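Local coordinates for protein AlkZ (Streptomyces sahachiroi, PDB 5UUJ) that belongs to the AlkZ-like family of DNA glycosylases, a sequence family grouped with helix-turn-helix domains, at residues His84-Pro88 with Ser89-Pro93; Gly220-Thr223 with Ile224-Asp228. All blocks are in the same frame, centred on the assembly; numbering follows the deposited sequence.

How the interactions relate
Along the chain the two interactions come in series, neither nested nor crossed. Interaction 1 closes the tight turn by which strand 83-86, the central strand of a small antiparallel sheet, passes into helix 91-100. More than a hundred residues later, interaction 2 forms where the loop after helix 204-219 enters helix 224-232. Their centres lie about 20 Å apart and their nearest atoms about 8 Å, so they do not touch. Helix 204-219 is their common neighbour: Pro93 in the 89-93 segment packs on it, and so do Ala222, Thr226 and Phe227 of the second site.

Interaction 1 (His84-Pro88 with Ser89-Pro93); sequences HLLRP and SEAGP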
loop_
_atom_site.group_PDB
_atom_site.type_symbol
_atom_site.label_atom_id
_atom_site.label_comp_id
_atom_site.label_asym_id
_atom_site.label_seq_id
_atom_site.Cartn_x
_atom_site.Cartn_y
_atom_site.Cartn_z
ATOM N N HIS A 84 -4.924 -3.668 -2.414
ATOM C CA HIS A 84 -3.966 -3.809 -1.320
ATOM C C HIS A 84 -4.112 -5.143 -0.603
ATOM O O HIS A 84 -5.216 -5.675 -0.486
ATOM C CB HIS A 84 -4.155 -2.698 -0.283
ATOM C CG HIS A 84 -3.435 -1.423 -0.597
ATOM N ND1 HIS A 84 -3.956 -0.457 -1.427
ATOM C CD2 HIS A 84 -2.249 -0.940 -0.151
ATOM C CE1 HIS A 84 -3.112 0.561 -1.498
ATOM N NE2 HIS A 84 -2.072 0.290 -0.733
ATOM N N LEU A 85 -2.993 -5.669 -0.116
ATOM C CA LEU A 85 -3.021 -6.668 0.944
ATOM C C LEU A 85 -3.249 -5.940 2.262
ATOM O O LEU A 85 -2.657 -4.887 2.497
ATOM C CB LEU A 85 -1.715 -7.468 0.999
ATOM C CG LEU A 85 -1.522 -8.600 -0.014
ATOM C CD1 LEU A 85 -0.067 -9.021 -0.056
ATOM C CD2 LEU A 85 -2.401 -9.793 0.332
ATOM N N LEU A 86 -4.118 -6.488 3.107
ATOM C CA LEU A 86 -4.353 -5.949 4.445
ATOM C C LEU A 86 -4.605 -7.076 5.437
ATOM O O LEU A 86 -5.050 -8.159 5.055
ATOM C CB LEU A 86 -5.551 -4.993 4.448
ATOM C CG LEU A 86 -5.439 -3.710 3.621
ATOM C CD1 LEU A 86 -6.803 -3.060 3.480
ATOM C CD2 LEU A 86 -4.460 -2.744 4.255
ATOM N N ARG A 87 -4.316 -6.820 6.708
ATOM C CA ARG A 87 -4.748 -7.717 7.771
ATOM C C ARG A 87 -6.241 -7.493 7.977
ATOM O O ARG A 87 -6.657 -6.356 8.194
ATOM C CB ARG A 87 -3.989 -7.461 9.074
ATOM C CG ARG A 87 -2.518 -7.840 9.036
ATOM C CD ARG A 87 -1.926 -7.871 10.436
ATOM N NE ARG A 87 -2.476 -8.969 11.234
ATOM C CZ ARG A 87 -2.723 -8.911 12.541
ATOM N NH1 ARG A 87 -2.481 -7.802 13.232
ATOM N NH2 ARG A 87 -3.223 -9.969 13.164
ATOM N N PRO A 88 -7.054 -8.565 7.899
ATOM C CA PRO A 88 -8.507 -8.383 8.009
ATOM C C PRO A 88 -8.931 -7.649 9.281
ATOM O O PRO A 88 -9.853 -6.835 9.225
ATOM C CB PRO A 88 -9.045 -9.820 8.006
ATOM C CG PRO A 88 -8.003 -10.619 7.329
ATOM C CD PRO A 88 -6.697 -9.978 7.677
ATOM N N SER A 89 -8.264 -7.922 10.399
ATOM C CA SER A 89 -8.630 -7.310 11.675
ATOM C C SER A 89 -8.238 -5.835 11.750
ATOM O O SER A 89 -8.672 -5.124 12.655
ATOM C CB SER A 89 -7.990 -8.073 12.839
ATOM O OG SER A 89 -6.575 -8.028 12.775
ATOM N N GLU A 90 -7.431 -5.377 10.795
ATOM C CA GLU A 90 -6.968 -3.990 10.773
ATOM C C GLU A 90 -7.567 -3.193 9.616
ATOM O O GLU A 90 -7.350 -1.989 9.511
ATOM C CB GLU A 90 -5.441 -3.943 10.682
ATOM C CG GLU A 90 -4.722 -4.431 11.934
ATOM C CD GLU A 90 -3.216 -4.508 11.750
ATOM O OE1 GLU A 90 -2.722 -4.089 10.681
ATOM O OE2 GLU A 90 -2.525 -4.994 12.669
ATOM N N ALA A 91 -8.320 -3.866 8.752
ATOM C CA ALA A 91 -8.797 -3.256 7.514
ATOM C C ALA A 91 -9.843 -2.169 7.751
ATOM O O ALA A 91 -9.903 -1.192 7.005
ATOM C CB ALA A 91 -9.360 -4.323 6.595
ATOM N N GLY A 92 -10.656 -2.344 8.789
ATOM C CA GLY A 92 -11.777 -1.457 9.061
ATOM C C GLY A 92 -11.473 0.028 8.978
ATOM O O GLY A 92 -12.041 0.732 8.141
ATOM N N PRO A 93 -10.580 0.518 9.852
ATOM C CA PRO A 93 -10.231 1.943 9.892
ATOM C C PRO A 93 -9.749 2.495 8.551
ATOM O O PRO A 93 -10.126 3.614 8.201
ATOM C CB PRO A 93 -9.119 1.995 10.940
ATOM C CG PRO A 93 -9.430 0.857 11.852
ATOM C CD PRO A 93 -9.945 -0.230 10.950
HETATM O O HOH W 1 -2.894 -4.372 7.476
#
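Arg87 meets Glu90 and Ser89 at a type I beta turn, Arg87-Pro88-Ser89-Glu90, that takes the chain from strand 83-86 into helix 91-100. The turn is closed by the backbone N of Glu90, which donates to Arg87 O at 2.9 Å. Pro88 and Ser89 fill its two corner positions, and the fixed phi of the proline ring suits the first of them. One residue further on, Ala91 N makes a weak hydrogen bond of 3.4 Å to Pro88 O.

Outside the turn, the arginine side chain continues in the direction of the strand, alongside Ser89 and Glu90. The bend of Arg87 at chi3 (68°) brings its guanidinium beside them, and Arg87 NH1 forms a salt bridge with Glu90 OE2 at 2.9 Å. The two flat groups stand almost perpendicular, with their planes 83° apart, so this is a single-point contact and not a side-by-side pairing: NH1 approaches OE2 from above the carboxylate plane. Ser89 OG lies over one face of the same guanidinium, displaced toward its rim and 3.9 Å from Arg87 NH2, too far to count as a hydrogen bond. Glu90 OE2 is instead at the guanidinium edge, tilted 22° from its plane.

On the buried side the contact is between apolar side chains: Leu86 CD1 touches Ala91 CB at 4.2 Å, and the alanine methyl also packs on Met74 of the neighbouring strand and on Trp198. The other carboxylate oxygen of Glu90 faces back toward the strand end, where a water bridges two groups: it accepts from Arg87 N at 2.9 Å and donates to Glu90 OE1 at 3.2 Å.

Interaction 2 (Gly220-Thr223 with Ile224-Asp228); sequences GPAT and IETFD
Thr223 meets Thr226 at the start of helix 224-232, where Thr223 is the N-cap residue and its side chain lies over the first turn. With chi1 at 66°, its OG1 sits between its own backbone N and carbonyl carbon, and this directs the hydroxyl at the open amide end of the helix: OG1 is 3.1 Å from Thr226 N and 3.0 Å from Thr226 OG1. The two threonine side chains cross at about a right angle. Behind them, Phe227 N donates to Thr223 O at 3.1 Å, the first regular i to i+4 bond of the helix.

The packed side of this cap lies against helix 204-219. Thr226 carries CG2 anti to its backbone N, which brings the methyl to 4.2 Å from Ala222 CB, and both residues rest on Tyr215. Phe227 is buried there too, its ring edge to face with that of Tyr215 and its side chain touching Val211 and Ile212, while Ile224 turns from the loop to pack on Leu241 and Phe245 of helix 238-248. The incoming chain has a cis peptide before Pro221, whose ring packs on strand 260-265, and Arg16 hydrogen-bonds to the carbonyl oxygens of Gly220 and Pro221.

The solvent side is much looser. Glu225 contributes little beyond its CB, 3.8 Å from Thr223 OG1; the rest of its extended chain leads away from the cap, and the residue is exposed. Alongside the threonine pair the polar groups are joined by a water, which accepts from Thr223 N at 3.0 Å and donates to Thr226 OG1 at 2.6 Å.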
loop_
_atom_site.group_PDB
_atom_site.type_symbol
_atom_site.label_atom_id
_atom_site.label_comp_id
_atom_site.label_asym_id
_atom_site.label_seq_id
_atom_site.Cartn_x
_atom_site.Cartn_y
_atom_site.Cartn_z
ATOM N N GLY A 220 6.672 8.100 9.155
ATOM C CA GLY A 220 6.884 9.366 9.830
ATOM C C GLY A 220 8.347 9.776 9.780
ATOM O O GLY A 220 9.200 8.965 9.427
ATOM N N PRO A 221 8.645 11.047 10.098
ATOM C CA PRO A 221 7.663 12.116 10.315
ATOM C C PRO A 221 7.020 12.525 8.994
ATOM O O PRO A 221 7.622 12.299 7.945
ATOM C CB PRO A 221 8.499 13.263 10.903
ATOM C CG PRO A 221 9.808 12.644 11.313
ATOM C CD PRO A 221 10.017 11.501 10.377
ATOM N N ALA A 222 5.823 13.103 9.039
ATOM C CA ALA A 222 5.128 13.488 7.818
ATOM C C ALA A 222 4.155 14.631 8.063
ATOM O O ALA A 222 3.735 14.873 9.195
ATOM C CB ALA A 222 4.395 12.292 7.235
ATOM N N THR A 223 3.808 15.332 6.990
ATOM C CA THR A 223 2.827 16.406 7.052
ATOM C C THR A 223 1.429 15.857 6.810
ATOM O O THR A 223 1.261 14.709 6.387
ATOM C CB THR A 223 3.108 17.500 6.009
ATOM O OG1 THR A 223 2.917 16.963 4.693
ATOM C CG2 THR A 223 4.529 18.032 6.145
ATOM N N ILE A 224 0.431 16.689 7.073
ATOM C CA ILE A 224 -0.953 16.345 6.786
ATOM C C ILE A 224 -1.140 16.112 5.291
ATOM O O ILE A 224 -1.833 15.180 4.886
ATOM C CB ILE A 224 -1.910 17.450 7.272
ATOM C CG1 ILE A 224 -1.931 17.463 8.801
ATOM C CG2 ILE A 224 -3.327 17.244 6.714
ATOM C CD1 ILE A 224 -2.709 18.605 9.405
ATOM N N GLU A 225 -0.516 16.961 4.478
ATOM C CA GLU A 225 -0.626 16.858 3.026
ATOM C C GLU A 225 -0.082 15.527 2.524
ATOM O O GLU A 225 -0.692 14.868 1.680
ATOM C CB GLU A 225 0.121 18.012 2.350
ATOM C CG GLU A 225 0.109 17.951 0.828
ATOM C CD GLU A 225 0.724 19.178 0.181
ATOM O OE1 GLU A 225 1.237 20.052 0.915
ATOM O OE2 GLU A 225 0.694 19.270 -1.065
ATOM N N THR A 226 1.073 15.143 3.052
ATOM C CA THR A 226 1.726 13.900 2.668
ATOM C C THR A 226 0.866 12.700 3.051
ATOM O O THR A 226 0.764 11.733 2.295
ATOM C CB THR A 226 3.110 13.786 3.327
ATOM O OG1 THR A 226 3.960 14.822 2.817
ATOM C CG2 THR A 226 3.747 12.432 3.053
ATOM N N PHE A 227 0.239 12.773 4.221
ATOM C CA PHE A 227 -0.627 11.700 4.686
ATOM C C PHE A 227 -1.813 11.485 3.748
ATOM O O PHE A 227 -2.102 10.355 3.350
ATOM C CB PHE A 227 -1.136 11.993 6.097
ATOM C CG PHE A 227 -2.257 11.094 6.530
ATOM C CD1 PHE A 227 -2.002 9.800 6.950
ATOM C CD2 PHE A 227 -3.568 11.539 6.506
ATOM C CE1 PHE A 227 -3.031 8.969 7.344
ATOM C CE2 PHE A 227 -4.603 10.712 6.902
ATOM C CZ PHE A 227 -4.331 9.425 7.321
ATOM N N ASP A 228 -2.493 12.570 3.392
ATOM C CA ASP A 228 -3.708 12.472 2.592
ATOM C C ASP A 228 -3.370 12.188 1.128
ATOM O O ASP A 228 -4.206 11.679 0.385
ATOM C CB ASP A 228 -4.540 13.752 2.718
ATOM C CG ASP A 228 -5.980 13.570 2.247
ATOM O OD1 ASP A 228 -6.536 12.465 2.422
ATOM O OD2 ASP A 228 -6.560 14.536 1.714
HETATM O O HOH W 2 5.718 14.933 4.697
#